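Long-range contacts in Non-structural protein 3 (Porcine deltacoronavirus, PDB 6LN0), which is a multidomain viral protein that probably joins a macro domain, of a type that binds ADP-ribose, to a papain-like protease that cleaves the viral polyprotein: residues Q105-I110 against Y117-L122; N248-L253 against G265-Q270; K393-H398 against T413-V418. All blocks are in the same frame, centred on the assembly; numbering follows the deposited sequence.

Contact 1 (Q105-I110 against Y117-L122); sequences QAYKSI and YVIPIL
Helix 99-110 and strand 117-120 run nearly antiparallel, their local axes 11.6 Å apart at an angle of 154°, with Ala106 lying opposite Leu122 at one end and Ile110 opposite Tyr117 at the other. Tyr107 makes the polar link. Its hydroxyl accepts the backbone N-H of Leu122, with N to OH at 3.1 Å and an angle of 160° at the hydrogen, so the bond is fairly straight and ties the turn just after the strand to the helix. The same leucine packs on the tyrosine: Leu122 CD1 sits over one face of the ring, 3.9 Å from its centroid, in a CH-pi contact. Leu122 CG comes close to the phenol end, 3.5 Å from Tyr107 CZ, and on the helix side CD1 meets Ala106 CB at 3.7 Å. The phenol reaches out from the helix, and the isobutyl group reaches back to it.

One turn on, Ile110 works through its short branch. CG1 is anti to the carbonyl carbon (chi1 -73°), which puts CG2 anti to the backbone N, and it is CG2 that passes alongside both strand side chains, 3.7 Å from Ile119 CD1 and 3.8 Å from Tyr117 CD1. The Tyr117 hydroxyl is hydrogen-bonded to Glu113 O in the connecting loop. Helix 131-141 adds Ser134, Ala137 and Ala141 around Tyr107, and Ser134 OG also bonds to Leu122 O.

Strand 117-120 is an inner strand of the sheet, between 29-34 and 146-152, and Ile110 also reaches Val32 on the former. Helix 99-110 thus forms the crossover of a beta-alpha-beta unit that leads from strand 83-89 past strand 29-34 to 117-120, part of the alpha/beta core characteristic of macro domains.

Contact 2 (N248-L253 against G265-Q270); sequences NGLMHL and GVNLFQ
Gln270 reaches from helix 260-270 to the backbone of Met251 on strand 250-253, where a two-stranded beta hairpin lies against the helix in the papain-like protease region. Strand and helix run almost exactly antiparallel, at 173°. The glutamine amide matches one residue of the strand with both of its ends: OE1 accepts the N-H of Met251 at 3.1 Å from N, in a rather bent bond, while NE2 donates to Met251 O at 2.8 Å and 157°. Both main-chain polar atoms of Met251 are therefore satisfied by a single side chain, much as a neighbouring strand would satisfy them. The Gln270 chain runs straight on from CG to CD, which carries the amide across the gap. Met251 O takes a second bond from the hydroxyl of Tyr287, so this carbonyl is gripped from two helices, whereas the backbone of His252 bonds to Ser245 on the partner strand of the hairpin.

A further amide sits one helical turn back. Leu250 lies roughly perpendicular to Asn267 and brings CD1 to 3.3 Å from Asn267 OD1; its CB also lies beside the Gln270 amide, 3.7 Å from OE1. The leucine thus touches both amides with hydrocarbon, CD1 on Asn267 and CB on Gln270.

The other end of the Asn267 amide is spent on His252. Since ND1 serves as acceptor here, the imidazole, if neutral, would probably carry its hydrogen on NE2. Although the amide and ring planes are 33° apart, Asn267 ND2 comes in at the ring edge, almost exactly in the imidazole plane, 3.0 Å from His252 ND1.

Contact 3 (K393-H398 against T413-V418); sequences KFAAAH and TKANVV
Lys393 lays its aliphatic stem along Ala415, with CD 3.9 Å from Ala415 CB and 3.6 Å from Ala415 O. This is the antiparallel pairing of strands 391-395 and 416-423 in the large beta sheet of the protease part, near the turn that leads 391-395 into 398-402. The lysine chain bends at its second and third torsions as it follows the neighbouring strand, and its NZ is held by a salt bridge to Glu386.

Lys393 and Val417 form a non-hydrogen-bonded pair. Beside it, Phe394 N donates to Asn416 O at 3.0 Å and 162°, and the same carbonyl oxygen receives a CA-H...O contact from Lys393 CA at 3.2 Å. No backbone bond joins Ala395 to Ala415; there the chains meet through methyls, Ala395 CB on Ala415 CB at 3.5 Å. Ala395 then opens a type I' turn to His398, closed by hydrogen bonds in both directions between the backbones of these two residues. A tight hairpin in this position is consistent with the mobile blocking loop of other coronavirus papain-like proteases.

Phe394 behaves differently at its two ends. Its phenyl, set anti to the backbone N (chi1 -167°), is carried off toward the turn and Met310, where one ring face has the carbonyl oxygen of His398 4.0 Å above its plane, offset toward the rim. Its CB stays at the strand beside Val418, which also touches Thr382 on strand 376-383; there Phe394 CB rests 4.0 Å from Val418 CG1.

In the fold
Contact 1 stands alone in the macro domain, its centre more than 70 Å from those of contacts 2 and 3. Those two belong to the protease part, with centres about 17 Å apart and nearest atoms about 7 Å apart, yet they do not touch and share no helix or strand. Contacts 1 and 2 both set a helix against a strand and are buried, but the first is mostly hydrocarbon with a single hydroxyl anchor, whereas the second relies on side-chain amides serving a hairpin. Contact 3 is strand on strand, partly buried, and draws on main-chain pairing and small methyls as it runs out to an exposed turn.

Contact 1 (Q105-I110 against Y117-L122)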
# COMPACT_ATOMS: atom_id res chain seq x y z
N GLN A 105 -16.63 -7.76 31.27
CA GLN A 105 -16.85 -8.99 32.00
C GLN A 105 -18.33 -9.38 32.05
O GLN A 105 -18.65 -10.48 32.52
CB GLN A 105 -16.27 -8.89 33.42
CG GLN A 105 -14.73 -8.84 33.45
CD GLN A 105 -14.06 -10.21 33.32
OE1 GLN A 105 -14.68 -11.24 33.61
NE2 GLN A 105 -12.81 -10.22 32.86
N ALA A 106 -19.23 -8.53 31.55
CA ALA A 106 -20.62 -8.95 31.40
C ALA A 106 -20.81 -9.77 30.14
O ALA A 106 -21.48 -10.81 30.16
CB ALA A 106 -21.56 -7.74 31.40
N TYR A 107 -20.20 -9.35 29.03
CA TYR A 107 -20.32 -10.13 27.80
C TYR A 107 -19.49 -11.41 27.88
O TYR A 107 -19.87 -12.43 27.29
CB TYR A 107 -19.88 -9.30 26.61
CG TYR A 107 -20.80 -8.16 26.28
CD1 TYR A 107 -20.62 -6.91 26.84
CD2 TYR A 107 -21.85 -8.33 25.38
CE1 TYR A 107 -21.46 -5.87 26.54
CE2 TYR A 107 -22.70 -7.30 25.07
CZ TYR A 107 -22.49 -6.06 25.64
OH TYR A 107 -23.33 -5.01 25.33
N LYS A 108 -18.33 -11.35 28.55
CA LYS A 108 -17.58 -12.56 28.86
C LYS A 108 -18.45 -13.52 29.63
O LYS A 108 -18.46 -14.73 29.38
CB LYS A 108 -16.33 -12.21 29.68
CG LYS A 108 -15.22 -13.27 29.62
CD LYS A 108 -14.36 -13.30 30.90
CE LYS A 108 -13.30 -14.41 30.84
NZ LYS A 108 -13.69 -15.63 31.61
N SER A 109 -19.22 -12.99 30.57
CA SER A 109 -20.13 -13.78 31.38
C SER A 109 -21.20 -14.46 30.55
O SER A 109 -21.74 -15.49 30.97
CB SER A 109 -20.73 -12.85 32.44
OG SER A 109 -21.89 -13.41 33.00
N ILE A 110 -21.50 -13.93 29.36
CA ILE A 110 -22.60 -14.43 28.54
C ILE A 110 -22.12 -15.47 27.54
O ILE A 110 -22.74 -16.53 27.38
CB ILE A 110 -23.27 -13.24 27.82
CG1 ILE A 110 -24.10 -12.40 28.79
CG2 ILE A 110 -24.08 -13.71 26.60
CD1 ILE A 110 -24.53 -11.08 28.21
N TYR A 117 -26.76 -16.83 20.37
CA TYR A 117 -27.10 -15.84 21.37
C TYR A 117 -27.90 -14.70 20.74
O TYR A 117 -27.61 -14.27 19.62
CB TYR A 117 -25.84 -15.28 22.02
CG TYR A 117 -25.12 -16.28 22.89
CD1 TYR A 117 -25.45 -16.41 24.23
CD2 TYR A 117 -24.10 -17.07 22.39
CE1 TYR A 117 -24.80 -17.32 25.05
CE2 TYR A 117 -23.45 -17.98 23.20
CZ TYR A 117 -23.80 -18.10 24.53
OH TYR A 117 -23.14 -18.99 25.35
N VAL A 118 -28.89 -14.22 21.48
CA VAL A 118 -29.64 -13.03 21.10
C VAL A 118 -29.46 -12.05 22.23
O VAL A 118 -29.82 -12.34 23.38
CB VAL A 118 -31.12 -13.34 20.85
CG1 VAL A 118 -31.87 -12.11 20.49
CG2 VAL A 118 -31.25 -14.37 19.74
N ILE A 119 -28.86 -10.90 21.94
CA ILE A 119 -28.45 -10.02 23.02
C ILE A 119 -28.97 -8.61 22.78
O ILE A 119 -28.55 -7.94 21.82
CB ILE A 119 -26.92 -10.03 23.20
CG1 ILE A 119 -26.38 -11.46 23.14
CG2 ILE A 119 -26.53 -9.41 24.52
CD1 ILE A 119 -25.00 -11.61 23.74
N PRO A 120 -29.91 -8.13 23.59
CA PRO A 120 -30.11 -6.68 23.70
C PRO A 120 -28.82 -6.02 24.15
O PRO A 120 -28.20 -6.45 25.13
CB PRO A 120 -31.21 -6.55 24.77
CG PRO A 120 -31.27 -7.93 25.44
CD PRO A 120 -30.91 -8.88 24.36
N ILE A 121 -28.41 -4.97 23.43
CA ILE A 121 -27.18 -4.27 23.80
C ILE A 121 -27.29 -3.82 25.25
O ILE A 121 -28.32 -3.27 25.67
CB ILE A 121 -26.94 -3.09 22.85
CG1 ILE A 121 -26.72 -3.61 21.44
CG2 ILE A 121 -25.75 -2.27 23.31
CD1 ILE A 121 -27.00 -2.59 20.40
N LEU A 122 -26.26 -4.11 26.03
CA LEU A 122 -26.29 -3.84 27.46
C LEU A 122 -26.11 -2.35 27.72
O LEU A 122 -25.46 -1.65 26.94
CB LEU A 122 -25.20 -4.64 28.19
CG LEU A 122 -25.06 -6.15 27.94
CD1 LEU A 122 -24.11 -6.76 28.97
CD2 LEU A 122 -26.42 -6.88 27.95

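Contact 2 (N248-L253 against G265-Q270)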
# COMPACT_ATOMS: atom_id res chain seq x y z
N ASN A 248 24.78 26.07 -23.81
CA ASN A 248 25.57 25.31 -24.79
C ASN A 248 24.68 24.50 -25.72
O ASN A 248 24.98 23.35 -26.05
CB ASN A 248 26.58 24.39 -24.11
CG ASN A 248 27.37 25.09 -23.04
OD1 ASN A 248 26.81 25.80 -22.22
ND2 ASN A 248 28.69 24.88 -23.04
N GLY A 249 23.56 25.08 -26.15
CA GLY A 249 22.67 24.40 -27.06
C GLY A 249 21.78 23.33 -26.46
O GLY A 249 20.91 22.82 -27.17
N LEU A 250 21.97 22.95 -25.19
CA LEU A 250 21.17 21.92 -24.55
C LEU A 250 20.50 22.45 -23.29
O LEU A 250 21.00 23.37 -22.63
CB LEU A 250 22.03 20.70 -24.21
CG LEU A 250 23.31 20.90 -23.41
CD1 LEU A 250 23.00 20.98 -21.93
CD2 LEU A 250 24.27 19.76 -23.68
N MET A 251 19.37 21.84 -22.92
CA MET A 251 18.71 22.16 -21.65
C MET A 251 19.43 21.41 -20.52
O MET A 251 19.44 20.18 -20.49
CB MET A 251 17.23 21.80 -21.72
CG MET A 251 16.42 22.24 -20.50
SD MET A 251 16.08 24.02 -20.41
CE MET A 251 14.69 24.16 -21.53
N HIS A 252 20.06 22.16 -19.62
CA HIS A 252 20.94 21.62 -18.59
C HIS A 252 20.22 21.57 -17.25
O HIS A 252 19.39 22.43 -16.93
CB HIS A 252 22.20 22.47 -18.44
CG HIS A 252 23.07 22.07 -17.28
ND1 HIS A 252 23.82 20.92 -17.28
CD2 HIS A 252 23.32 22.68 -16.10
CE1 HIS A 252 24.49 20.83 -16.14
NE2 HIS A 252 24.20 21.88 -15.40
N LEU A 253 20.57 20.58 -16.45
CA LEU A 253 19.97 20.42 -15.14
C LEU A 253 20.93 20.99 -14.11
O LEU A 253 21.96 20.37 -13.82
CB LEU A 253 19.65 18.95 -14.85
CG LEU A 253 19.01 18.64 -13.50
CD1 LEU A 253 17.53 18.99 -13.48
CD2 LEU A 253 19.20 17.19 -13.14
N GLY A 265 24.39 12.44 -17.75
CA GLY A 265 23.77 11.44 -18.61
C GLY A 265 22.80 12.05 -19.60
O GLY A 265 22.84 11.74 -20.79
N VAL A 266 21.90 12.92 -19.11
CA VAL A 266 20.95 13.62 -19.98
C VAL A 266 21.66 14.52 -20.99
O VAL A 266 21.13 14.76 -22.09
CB VAL A 266 19.96 14.42 -19.13
CG1 VAL A 266 18.88 15.04 -20.02
CG2 VAL A 266 19.34 13.50 -18.08
N ASN A 267 22.82 15.07 -20.64
CA ASN A 267 23.46 15.97 -21.58
C ASN A 267 24.17 15.22 -22.70
O ASN A 267 24.10 15.63 -23.86
CB ASN A 267 24.42 16.91 -20.84
CG ASN A 267 23.66 17.95 -20.04
OD1 ASN A 267 22.47 18.20 -20.29
ND2 ASN A 267 24.33 18.54 -19.05
N LEU A 268 24.85 14.11 -22.38
CA LEU A 268 25.29 13.19 -23.43
C LEU A 268 24.13 12.79 -24.32
O LEU A 268 24.22 12.85 -25.55
CB LEU A 268 25.94 11.96 -22.80
CG LEU A 268 26.50 10.92 -23.76
CD1 LEU A 268 27.62 11.51 -24.60
CD2 LEU A 268 27.02 9.74 -22.95
N PHE A 269 23.01 12.39 -23.71
CA PHE A 269 21.89 11.89 -24.51
C PHE A 269 21.40 12.96 -25.47
O PHE A 269 21.13 12.67 -26.64
CB PHE A 269 20.73 11.41 -23.61
CG PHE A 269 19.58 10.87 -24.39
CD1 PHE A 269 18.57 11.71 -24.84
CD2 PHE A 269 19.55 9.54 -24.78
CE1 PHE A 269 17.54 11.22 -25.62
CE2 PHE A 269 18.53 9.05 -25.57
CZ PHE A 269 17.52 9.89 -25.97
N GLN A 270 21.30 14.20 -25.01
CA GLN A 270 20.87 15.29 -25.87
C GLN A 270 21.77 15.46 -27.08
O GLN A 270 21.31 15.98 -28.11
CB GLN A 270 20.79 16.59 -25.07
CG GLN A 270 19.62 16.64 -24.09
CD GLN A 270 19.51 17.97 -23.37
OE1 GLN A 270 18.86 18.90 -23.86
NE2 GLN A 270 20.15 18.07 -22.20

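Contact 3 (K393-H398 against T413-V418)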
# COMPACT_ATOMS: atom_id res chain seq x y z
N LYS A 393 32.97 12.69 -18.36
CA LYS A 393 34.15 12.50 -17.54
C LYS A 393 33.74 12.43 -16.07
O LYS A 393 32.77 13.07 -15.64
CB LYS A 393 35.19 13.62 -17.76
CG LYS A 393 35.83 13.66 -19.16
CD LYS A 393 37.27 14.13 -19.10
CE LYS A 393 37.56 15.22 -20.14
NZ LYS A 393 38.74 16.08 -19.76
N PHE A 394 34.50 11.63 -15.32
CA PHE A 394 34.24 11.34 -13.92
C PHE A 394 35.55 11.45 -13.17
O PHE A 394 36.54 10.81 -13.56
CB PHE A 394 33.64 9.94 -13.79
CG PHE A 394 33.03 9.63 -12.44
CD1 PHE A 394 33.83 9.40 -11.33
CD2 PHE A 394 31.66 9.51 -12.30
CE1 PHE A 394 33.27 9.09 -10.11
CE2 PHE A 394 31.09 9.21 -11.06
CZ PHE A 394 31.90 8.99 -9.97
N ALA A 395 35.58 12.27 -12.12
CA ALA A 395 36.75 12.35 -11.26
C ALA A 395 36.34 13.04 -9.97
O ALA A 395 35.54 13.97 -9.99
CB ALA A 395 37.90 13.11 -11.92
N ALA A 396 36.91 12.57 -8.85
CA ALA A 396 36.67 13.20 -7.55
C ALA A 396 35.18 13.28 -7.23
O ALA A 396 34.69 14.30 -6.73
CB ALA A 396 37.31 14.59 -7.50
N ALA A 397 34.44 12.20 -7.53
CA ALA A 397 33.01 12.08 -7.25
C ALA A 397 32.18 13.17 -7.91
O ALA A 397 31.07 13.47 -7.47
CB ALA A 397 32.73 12.06 -5.74
N HIS A 398 32.71 13.79 -8.96
CA HIS A 398 31.96 14.70 -9.81
C HIS A 398 32.04 14.17 -11.23
O HIS A 398 33.03 13.52 -11.60
CB HIS A 398 32.51 16.14 -9.72
CG HIS A 398 31.72 17.15 -10.50
ND1 HIS A 398 30.39 17.44 -10.24
CD2 HIS A 398 32.08 17.97 -11.52
CE1 HIS A 398 29.97 18.37 -11.08
NE2 HIS A 398 30.98 18.71 -11.87
N THR A 413 40.08 19.46 -15.63
CA THR A 413 41.26 18.76 -15.17
C THR A 413 41.38 17.44 -15.92
O THR A 413 40.60 17.14 -16.84
CB THR A 413 41.19 18.55 -13.65
OG1 THR A 413 42.18 17.59 -13.26
CG2 THR A 413 39.81 18.04 -13.26
N LYS A 414 42.38 16.64 -15.55
CA LYS A 414 42.49 15.29 -16.07
C LYS A 414 41.50 14.40 -15.34
O LYS A 414 41.40 14.42 -14.11
CB LYS A 414 43.92 14.75 -15.93
CG LYS A 414 44.33 14.35 -14.51
CD LYS A 414 45.32 13.20 -14.50
CE LYS A 414 46.46 13.48 -13.51
NZ LYS A 414 47.52 12.44 -13.50
N ALA A 415 40.73 13.65 -16.12
CA ALA A 415 39.69 12.81 -15.56
C ALA A 415 39.48 11.65 -16.50
O ALA A 415 39.63 11.78 -17.72
CB ALA A 415 38.38 13.59 -15.37
N ASN A 416 39.15 10.50 -15.94
CA ASN A 416 38.72 9.39 -16.77
C ASN A 416 37.49 9.78 -17.58
O ASN A 416 36.68 10.61 -17.15
CB ASN A 416 38.46 8.17 -15.90
CG ASN A 416 39.70 7.73 -15.17
OD1 ASN A 416 40.79 7.75 -15.75
ND2 ASN A 416 39.57 7.37 -13.91
N VAL A 417 37.39 9.25 -18.77
CA VAL A 417 36.15 9.32 -19.54
C VAL A 417 35.40 8.01 -19.31
O VAL A 417 36.03 6.94 -19.20
CB VAL A 417 36.42 9.60 -21.03
CG1 VAL A 417 37.10 8.43 -21.67
CG2 VAL A 417 35.13 9.91 -21.77
N VAL A 418 34.08 8.09 -19.13
CA VAL A 418 33.28 6.91 -18.81
C VAL A 418 32.15 6.65 -19.79
O VAL A 418 31.52 5.58 -19.73
CB VAL A 418 32.72 6.96 -17.37
CG1 VAL A 418 33.87 6.88 -16.39
CG2 VAL A 418 31.84 8.20 -17.15